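Long-range contacts in racemase (Pseudovibrio sp. JE062, PDB 3MKC), which belongs to the enolase superfamily, as a racemase-type protein with a mandelate racemase-like N-terminal domain and a TIM-barrel-type C-terminal domain: residues Tyr194-Arg199 against Ile229-Leu234; Val210-Arg215 against Glu238-His243. All blocks are in the same frame, centred on the assembly; numbering follows the deposited sequence.

Contact 1 (Tyr194-Arg199 against Ile229-Leu234); sequences YLRELR and IEDLEL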
ATOM      1  N   TYR A 194       8.595  15.501  21.135  1.00 23.05           N
ATOM      2  CA  TYR A 194       8.543  14.074  20.852  1.00 22.57           C
ATOM      3  C   TYR A 194       9.397  13.689  19.647  1.00 23.07           C
ATOM      4  O   TYR A 194      10.267  12.821  19.731  1.00 23.05           O
ATOM      5  CB  TYR A 194       7.082  13.695  20.605  1.00 21.90           C
ATOM      6  CG  TYR A 194       6.815  12.280  20.163  1.00 23.03           C
ATOM      7  CD1 TYR A 194       7.092  11.201  20.994  1.00 22.35           C
ATOM      8  CD2 TYR A 194       6.216  12.024  18.928  1.00 22.44           C
ATOM      9  CE1 TYR A 194       6.770   9.900  20.613  1.00 22.42           C
ATOM     10  CE2 TYR A 194       5.891  10.733  18.541  1.00 23.48           C
ATOM     11  CZ  TYR A 194       6.168   9.677  19.385  1.00 22.58           C
ATOM     12  OH  TYR A 194       5.831   8.401  19.004  1.00 22.93           O
ATOM     13  N   LEU A 195       9.138  14.339  18.519  1.00 21.26           N
ATOM     14  CA  LEU A 195       9.868  14.047  17.301  1.00 20.76           C
ATOM     15  C   LEU A 195      11.340  14.385  17.444  1.00 20.75           C
ATOM     16  O   LEU A 195      12.186  13.753  16.831  1.00 21.30           O
ATOM     17  CB  LEU A 195       9.245  14.811  16.133  1.00 20.63           C
ATOM     18  CG  LEU A 195       7.780  14.437  15.866  1.00 21.58           C
ATOM     19  CD1 LEU A 195       7.243  15.248  14.692  1.00 21.31           C
ATOM     20  CD2 LEU A 195       7.672  12.947  15.567  1.00 20.81           C
ATOM     21  N   ARG A 196      11.651  15.385  18.261  1.00 22.03           N
ATOM     22  CA  ARG A 196      13.041  15.755  18.460  1.00 23.34           C
ATOM     23  C   ARG A 196      13.756  14.656  19.232  1.00 23.04           C
ATOM     24  O   ARG A 196      14.927  14.358  18.973  1.00 23.07           O
ATOM     25  CB  ARG A 196      13.136  17.079  19.217  1.00 24.21           C
ATOM     26  CG  ARG A 196      12.895  18.285  18.338  1.00 27.36           C
ATOM     27  CD  ARG A 196      12.827  19.578  19.136  1.00 28.41           C
ATOM     28  NE  ARG A 196      12.732  20.723  18.241  1.00 27.86           N
ATOM     29  CZ  ARG A 196      13.669  21.038  17.356  1.00 29.96           C
ATOM     30  NH1 ARG A 196      14.764  20.294  17.263  1.00 29.22           N
ATOM     31  NH2 ARG A 196      13.511  22.080  16.550  1.00 30.75           N
ATOM     32  N   GLU A 197      13.049  14.044  20.176  1.00 23.95           N
ATOM     33  CA  GLU A 197      13.642  12.979  20.977  1.00 24.49           C
ATOM     34  C   GLU A 197      13.847  11.722  20.148  1.00 25.05           C
ATOM     35  O   GLU A 197      14.876  11.059  20.263  1.00 24.54           O
ATOM     36  CB  GLU A 197      12.766  12.664  22.193  1.00 25.33           C
ATOM     37  CG  GLU A 197      12.659  13.821  23.166  1.00 28.20           C
ATOM     38  CD  GLU A 197      14.015  14.296  23.652  1.00 30.03           C
ATOM     39  OE1 GLU A 197      14.702  13.523  24.354  1.00 32.22           O
ATOM     40  OE2 GLU A 197      14.397  15.443  23.328  1.00 31.25           O
ATOM     41  N   LEU A 198      12.871  11.399  19.307  1.00 23.79           N
ATOM     42  CA  LEU A 198      12.975  10.212  18.470  1.00 22.36           C
ATOM     43  C   LEU A 198      14.086  10.372  17.447  1.00 21.50           C
ATOM     44  O   LEU A 198      14.822   9.424  17.165  1.00 21.16           O
ATOM     45  CB  LEU A 198      11.645   9.939  17.765  1.00 23.09           C
ATOM     46  CG  LEU A 198      10.471   9.602  18.685  1.00 22.97           C
ATOM     47  CD1 LEU A 198       9.253   9.227  17.853  1.00 22.82           C
ATOM     48  CD2 LEU A 198      10.853   8.443  19.596  1.00 25.23           C
ATOM     49  N   ARG A 199      14.207  11.572  16.885  1.00 21.19           N
ATOM     50  CA  ARG A 199      15.252  11.838  15.909  1.00 20.62           C
ATOM     51  C   ARG A 199      16.604  11.781  16.614  1.00 21.48           C
ATOM     52  O   ARG A 199      17.603  11.360  16.030  1.00 20.56           O
ATOM     53  CB  ARG A 199      15.055  13.216  15.275  1.00 21.18           C
ATOM     54  CG  ARG A 199      16.229  13.676  14.416  1.00 21.95           C
ATOM     55  CD  ARG A 199      16.550  12.663  13.329  1.00 24.12           C
ATOM     56  NE  ARG A 199      16.149  13.121  12.003  1.00 21.32           N
ATOM     57  CZ  ARG A 199      16.318  12.418  10.889  1.00 22.24           C
ATOM     58  NH1 ARG A 199      16.876  11.216  10.936  1.00 21.73           N
ATOM     59  NH2 ARG A 199      15.937  12.923   9.722  1.00 22.78           N
ATOM     60  N   ILE A 229      10.344  22.333  13.333  1.00 21.92           N
ATOM     61  CA  ILE A 229      11.174  21.132  13.368  1.00 23.47           C
ATOM     62  C   ILE A 229      11.892  20.899  12.046  1.00 22.99           C
ATOM     63  O   ILE A 229      12.234  19.771  11.696  1.00 23.30           O
ATOM     64  CB  ILE A 229      10.349  19.880  13.722  1.00 22.24           C
ATOM     65  CG1 ILE A 229       9.253  19.655  12.677  1.00 22.65           C
ATOM     66  CG2 ILE A 229       9.754  20.036  15.120  1.00 21.30           C
ATOM     67  CD1 ILE A 229       8.441  18.404  12.926  1.00 21.31           C
ATOM     68  N   GLU A 230      12.124  21.986  11.321  1.00 23.96           N
ATOM     69  CA  GLU A 230      12.810  21.923  10.045  1.00 24.90           C
ATOM     70  C   GLU A 230      14.211  21.333  10.242  1.00 25.26           C
ATOM     71  O   GLU A 230      14.704  20.583   9.401  1.00 25.49           O
ATOM     72  CB  GLU A 230      12.897  23.333   9.445  1.00 28.04           C
ATOM     73  CG  GLU A 230      13.244  23.367   7.968  1.00 30.71           C
ATOM     74  CD  GLU A 230      13.174  24.762   7.373  1.00 31.22           C
ATOM     75  OE1 GLU A 230      12.062  25.328   7.290  1.00 31.62           O
ATOM     76  OE2 GLU A 230      14.236  25.292   6.982  1.00 31.80           O
ATOM     77  N   ASP A 231      14.840  21.660  11.366  1.00 24.63           N
ATOM     78  CA  ASP A 231      16.181  21.164  11.657  1.00 25.74           C
ATOM     79  C   ASP A 231      16.257  19.639  11.778  1.00 24.17           C
ATOM     80  O   ASP A 231      17.329  19.054  11.610  1.00 23.53           O
ATOM     81  CB  ASP A 231      16.709  21.813  12.943  1.00 28.55           C
ATOM     82  CG  ASP A 231      15.808  21.560  14.127  1.00 30.48           C
ATOM     83  OD1 ASP A 231      14.600  21.865  14.029  1.00 33.88           O
ATOM     84  OD2 ASP A 231      16.304  21.059  15.154  1.00 33.55           O
ATOM     85  N   LEU A 232      15.128  18.996  12.068  1.00 21.95           N
ATOM     86  CA  LEU A 232      15.095  17.539  12.191  1.00 20.36           C
ATOM     87  C   LEU A 232      15.246  16.877  10.823  1.00 20.42           C
ATOM     88  O   LEU A 232      15.473  15.677  10.724  1.00 20.15           O
ATOM     89  CB  LEU A 232      13.790  17.081  12.846  1.00 19.35           C
ATOM     90  CG  LEU A 232      13.576  17.578  14.278  1.00 21.18           C
ATOM     91  CD1 LEU A 232      12.315  16.952  14.843  1.00 21.37           C
ATOM     92  CD2 LEU A 232      14.785  17.222  15.142  1.00 21.14           C
ATOM     93  N   GLU A 233      15.112  17.668   9.764  1.00 20.12           N
ATOM     94  CA  GLU A 233      15.265  17.147   8.412  1.00 20.42           C
ATOM     95  C   GLU A 233      14.445  15.885   8.152  1.00 17.22           C
ATOM     96  O   GLU A 233      14.946  14.917   7.567  1.00 17.83           O
ATOM     97  CB  GLU A 233      16.743  16.850   8.141  1.00 24.36           C
ATOM     98  CG  GLU A 233      17.672  18.039   8.366  1.00 30.38           C
ATOM     99  CD  GLU A 233      19.131  17.692   8.126  1.00 35.39           C
ATOM    100  OE1 GLU A 233      19.444  17.148   7.044  1.00 36.91           O
ATOM    101  OE2 GLU A 233      19.967  17.964   9.018  1.00 38.57           O
ATOM    102  N   LEU A 234      13.189  15.892   8.579  1.00 17.49           N
ATOM    103  CA  LEU A 234      12.316  14.738   8.384  1.00 16.18           C
ATOM    104  C   LEU A 234      12.000  14.560   6.896  1.00 16.04           C
ATOM    105  O   LEU A 234      11.917  15.536   6.146  1.00 15.93           O
ATOM    106  CB  LEU A 234      11.032  14.928   9.201  1.00 17.34           C
ATOM    107  CG  LEU A 234      11.283  15.167  10.702  1.00 18.16           C
ATOM    108  CD1 LEU A 234       9.977  15.478  11.418  1.00 18.94           C
ATOM    109  CD2 LEU A 234      11.950  13.930  11.312  1.00 18.64           C
TER
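Arg199 sets its CG opposite the backbone N (chi1 170°) and then bends at the next two torsions, which folds its guanidinium against the turn at Leu232; Arg196, by contrast, runs extended from CG to NE and reaches Asp231. The two arginines thus clamp helix 188-202, in the outer layer of the alpha/beta barrel, to the loop that leads from helix 219-228 into strand 236-238. Arg196 meets the Asp231 carboxylate end-on in a two-pronged salt bridge. NH1 of Arg196 lies 2.7 Å from Asp231 OD2, using that oxygen's syn lone pair with an N-H...O angle of 163°, while Arg196 NH2 is 2.8 Å from Asp231 OD1 in a more bent bond. The guanidinium and carboxylate planes are 30° apart; OD2 of Asp231 stays in the guanidinium plane, whereas its OD1 is tilted out of it. Leu232 CG sits over one face of this guanidinium.

Arg199 works side-on: its NE (2.9 Å) and NH2 (3.0 Å) both grip Leu232 O, which lies near the guanidinium plane, and NH2 adds a weak bond to Glu233 O. The NH1 of Arg199 bonds to Thr206 O and Gly203 O beyond the segment, so all three nitrogens are engaged, which fixes the rotation of the group.

Leu232 touches both arginines. It slides past the aliphatic part of Arg199 in the opposite direction, with CD2 of Leu232 3.9 Å from Arg199 CG. Deeper in, Leu195 CD1 touches Ile229 CD1 at 3.8 Å, and Leu195 CB packs 4.0 Å from Leu232 CD1.

Contact 2 (Val210-Arg215 against Glu238-His243); sequences VDYLYR and EATLQH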
ATOM      1  N   VAL A 210       7.086  10.781   9.355  1.00 15.71           N
ATOM      2  CA  VAL A 210       6.156  10.919  10.473  1.00 15.68           C
ATOM      3  C   VAL A 210       4.692  10.874  10.043  1.00 17.52           C
ATOM      4  O   VAL A 210       4.290  11.556   9.095  1.00 16.05           O
ATOM      5  CB  VAL A 210       6.394  12.242  11.236  1.00 15.61           C
ATOM      6  CG1 VAL A 210       5.506  12.293  12.478  1.00 16.58           C
ATOM      7  CG2 VAL A 210       7.865  12.364  11.624  1.00 16.53           C
ATOM      8  N   ASP A 211       3.913  10.064  10.754  1.00 16.76           N
ATOM      9  CA  ASP A 211       2.484   9.903  10.507  1.00 17.50           C
ATOM     10  C   ASP A 211       1.782  10.579  11.675  1.00 18.25           C
ATOM     11  O   ASP A 211       1.853  10.101  12.809  1.00 19.06           O
ATOM     12  CB  ASP A 211       2.127   8.410  10.460  1.00 18.56           C
ATOM     13  CG  ASP A 211       0.630   8.157  10.298  1.00 17.20           C
ATOM     14  OD1 ASP A 211      -0.150   9.125  10.205  1.00 19.05           O
ATOM     15  OD2 ASP A 211       0.236   6.973  10.260  1.00 17.08           O
ATOM     16  N   TYR A 212       1.118  11.695  11.402  1.00 16.96           N
ATOM     17  CA  TYR A 212       0.430  12.438  12.450  1.00 17.38           C
ATOM     18  C   TYR A 212      -0.980  11.912  12.724  1.00 16.37           C
ATOM     19  O   TYR A 212      -1.683  12.413  13.600  1.00 17.85           O
ATOM     20  CB  TYR A 212       0.421  13.928  12.089  1.00 16.83           C
ATOM     21  CG  TYR A 212       1.813  14.527  12.035  1.00 15.66           C
ATOM     22  CD1 TYR A 212       2.399  15.092  13.166  1.00 14.95           C
ATOM     23  CD2 TYR A 212       2.558  14.493  10.862  1.00 15.94           C
ATOM     24  CE1 TYR A 212       3.699  15.612  13.128  1.00 14.73           C
ATOM     25  CE2 TYR A 212       3.848  15.002  10.810  1.00 15.10           C
ATOM     26  CZ  TYR A 212       4.417  15.561  11.945  1.00 16.04           C
ATOM     27  OH  TYR A 212       5.700  16.069  11.890  1.00 15.05           O
ATOM     28  N   LEU A 213      -1.372  10.882  11.978  1.00 17.33           N
ATOM     29  CA  LEU A 213      -2.671  10.241  12.136  1.00 16.93           C
ATOM     30  C   LEU A 213      -3.893  11.151  12.190  1.00 17.01           C
ATOM     31  O   LEU A 213      -4.798  10.945  13.004  1.00 16.34           O
ATOM     32  CB  LEU A 213      -2.653   9.331  13.373  1.00 18.22           C
ATOM     33  CG  LEU A 213      -1.821   8.061  13.201  1.00 20.35           C
ATOM     34  CD1 LEU A 213      -1.512   7.438  14.563  1.00 20.45           C
ATOM     35  CD2 LEU A 213      -2.578   7.085  12.309  1.00 20.02           C
ATOM     36  N   TYR A 214      -3.908  12.164  11.329  1.00 17.59           N
ATOM     37  CA  TYR A 214      -5.047  13.063  11.223  1.00 17.03           C
ATOM     38  C   TYR A 214      -5.471  13.743  12.520  1.00 18.56           C
ATOM     39  O   TYR A 214      -6.662  13.910  12.772  1.00 17.48           O
ATOM     40  CB  TYR A 214      -6.225  12.276  10.645  1.00 15.97           C
ATOM     41  CG  TYR A 214      -5.885  11.558   9.357  1.00 16.64           C
ATOM     42  CD1 TYR A 214      -5.709  12.266   8.171  1.00 14.84           C
ATOM     43  CD2 TYR A 214      -5.691  10.171   9.329  1.00 14.76           C
ATOM     44  CE1 TYR A 214      -5.352  11.626   6.998  1.00 15.21           C
ATOM     45  CE2 TYR A 214      -5.329   9.516   8.154  1.00 14.07           C
ATOM     46  CZ  TYR A 214      -5.160  10.257   6.990  1.00 16.62           C
ATOM     47  OH  TYR A 214      -4.783   9.640   5.823  1.00 14.60           O
ATOM     48  N   ARG A 215      -4.510  14.159  13.335  1.00 19.12           N
ATOM     49  CA  ARG A 215      -4.864  14.806  14.592  1.00 21.11           C
ATOM     50  C   ARG A 215      -5.115  16.308  14.448  1.00 20.14           C
ATOM     51  O   ARG A 215      -5.562  16.944  15.394  1.00 20.96           O
ATOM     52  CB  ARG A 215      -3.770  14.567  15.642  1.00 23.16           C
ATOM     53  CG  ARG A 215      -2.449  15.226  15.326  1.00 26.52           C
ATOM     54  CD  ARG A 215      -1.329  14.789  16.281  1.00 27.72           C
ATOM     55  NE  ARG A 215      -1.521  15.215  17.670  1.00 27.60           N
ATOM     56  CZ  ARG A 215      -2.079  14.465  18.619  1.00 29.68           C
ATOM     57  NH1 ARG A 215      -2.514  13.244  18.340  1.00 29.86           N
ATOM     58  NH2 ARG A 215      -2.184  14.928  19.859  1.00 28.48           N
ATOM     59  N   GLU A 238       3.051  12.989   7.109  1.00 11.91           N
ATOM     60  CA  GLU A 238       1.876  12.237   6.677  1.00 14.22           C
ATOM     61  C   GLU A 238       0.632  12.456   7.537  1.00 14.04           C
ATOM     62  O   GLU A 238       0.727  12.630   8.746  1.00 14.31           O
ATOM     63  CB  GLU A 238       2.215  10.748   6.684  1.00 15.72           C
ATOM     64  CG  GLU A 238       1.045   9.821   6.438  1.00 16.60           C
ATOM     65  CD  GLU A 238       1.458   8.363   6.506  1.00 19.20           C
ATOM     66  OE1 GLU A 238       2.616   8.064   6.154  1.00 16.04           O
ATOM     67  OE2 GLU A 238       0.622   7.525   6.898  1.00 21.05           O
ATOM     68  N   ALA A 239      -0.532  12.422   6.899  1.00 14.43           N
ATOM     69  CA  ALA A 239      -1.798  12.581   7.598  1.00 14.95           C
ATOM     70  C   ALA A 239      -1.792  13.762   8.563  1.00 16.52           C
ATOM     71  O   ALA A 239      -2.119  13.625   9.743  1.00 16.05           O
ATOM     72  CB  ALA A 239      -2.128  11.293   8.345  1.00 17.40           C
ATOM     73  N   THR A 240      -1.405  14.924   8.054  1.00 16.13           N
ATOM     74  CA  THR A 240      -1.369  16.132   8.864  1.00 18.42           C
ATOM     75  C   THR A 240      -2.780  16.695   8.993  1.00 18.93           C
ATOM     76  O   THR A 240      -3.276  16.910  10.097  1.00 23.88           O
ATOM     77  CB  THR A 240      -0.475  17.202   8.219  1.00 17.70           C
ATOM     78  OG1 THR A 240      -0.889  17.405   6.864  1.00 22.30           O
ATOM     79  CG2 THR A 240       0.982  16.764   8.237  1.00 18.47           C
ATOM     80  N   LEU A 241      -3.432  16.916   7.860  1.00 16.01           N
ATOM     81  CA  LEU A 241      -4.780  17.466   7.864  1.00 15.06           C
ATOM     82  C   LEU A 241      -5.798  16.416   7.467  1.00 14.54           C
ATOM     83  O   LEU A 241      -5.436  15.308   7.078  1.00 15.50           O
ATOM     84  CB  LEU A 241      -4.855  18.659   6.910  1.00 15.01           C
ATOM     85  CG  LEU A 241      -4.012  19.852   7.366  1.00 15.53           C
ATOM     86  CD1 LEU A 241      -3.958  20.920   6.276  1.00 17.83           C
ATOM     87  CD2 LEU A 241      -4.605  20.407   8.646  1.00 15.49           C
ATOM     88  N   GLN A 242      -7.074  16.768   7.574  1.00 14.38           N
ATOM     89  CA  GLN A 242      -8.123  15.829   7.221  1.00 14.29           C
ATOM     90  C   GLN A 242      -7.984  15.455   5.758  1.00 12.62           C
ATOM     91  O   GLN A 242      -7.596  16.269   4.920  1.00 12.74           O
ATOM     92  CB  GLN A 242      -9.493  16.424   7.530  1.00 15.86           C
ATOM     93  CG  GLN A 242      -9.654  16.768   9.012  1.00 16.30           C
ATOM     94  CD  GLN A 242      -9.198  15.640   9.934  1.00 19.09           C
ATOM     95  OE1 GLN A 242      -8.203  15.767  10.648  1.00 22.28           O
ATOM     96  NE2 GLN A 242      -9.921  14.532   9.914  1.00 16.52           N
ATOM     97  N   HIS A 243      -8.304  14.206   5.464  1.00 11.57           N
ATOM     98  CA  HIS A 243      -8.156  13.668   4.129  1.00 10.04           C
ATOM     99  C   HIS A 243      -8.966  14.349   3.021  1.00 10.61           C
ATOM    100  O   HIS A 243      -8.592  14.271   1.854  1.00 12.96           O
ATOM    101  CB  HIS A 243      -8.445  12.163   4.180  1.00 10.81           C
ATOM    102  CG  HIS A 243      -7.913  11.401   3.010  1.00  9.68           C
ATOM    103  ND1 HIS A 243      -8.585  11.310   1.811  1.00 10.88           N
ATOM    104  CD2 HIS A 243      -6.786  10.664   2.865  1.00 11.32           C
ATOM    105  CE1 HIS A 243      -7.899  10.548   0.979  1.00 12.34           C
ATOM    106  NE2 HIS A 243      -6.801  10.142   1.596  1.00 12.41           N
TER
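Tyr214 lays one face of its ring on the methyl group of Ala239 in a CH-pi contact: Ala239 CB stands 3.4 Å from the centroid of the Tyr214 ring and only 10° off its normal. The setting is the mouth of the alpha/beta barrel, where parallel strands 207-211 and 236-238 end, a place where relatives in the superfamily carry metal-binding carboxylates. At its edge the same ring meets a carbonyl, Leu241 O, in plane and 3.2 Å from Tyr214 CD1. The hydroxyl of Tyr214 is hydrogen-bonded to Glu264.

Asp211 and Glu238, partners in a parallel beta bridge, both set CG anti to the backbone N (chi1 176° in Asp211), which brings their carboxylates together on one face of the sheet, stacked with planes 26° apart. Glu238 OE2 and Asp211 OD2 are 3.4 Å apart without a hydrogen bond; Glu238 OE1 forms a salt bridge with Lys177, and Asp211 OD1 accepts from Leu213 N in an Asx turn, met from above the carboxylate plane.

CD2 of Tyr212 carries the ring edge to Glu238 O, in plane, and also touches Thr240 CG2. Backbone bonds fix the register: Glu238 N to Val210 O at 2.7 Å, Tyr212 N to Glu238 O, and, past the strands, Tyr214 N to Ala239 O at 2.8 Å.

Overall arrangement
Followed from the N terminus, the chain runs through helix 188-202, strand 207-211, helix 219-228 and strand 236-238, alternating helices and strands of the barrel. Contact 1 closes the loop from 194-199 to 229-234, on the outer helix layer; contact 2 closes that from 210-215 to 238-243, at the strand ends. The order of segments alternates, so the loops cross rather than nest. Their centres lie about 16 Å apart, yet they touch: Tyr212 OH packs on Leu195 CD1 (3.3 Å) and Ile229 CD1, and Val210 meets Leu195 and Leu234. These packing contacts join the two between the helix layer and the strands, both in the TIM-barrel-type C-terminal domain.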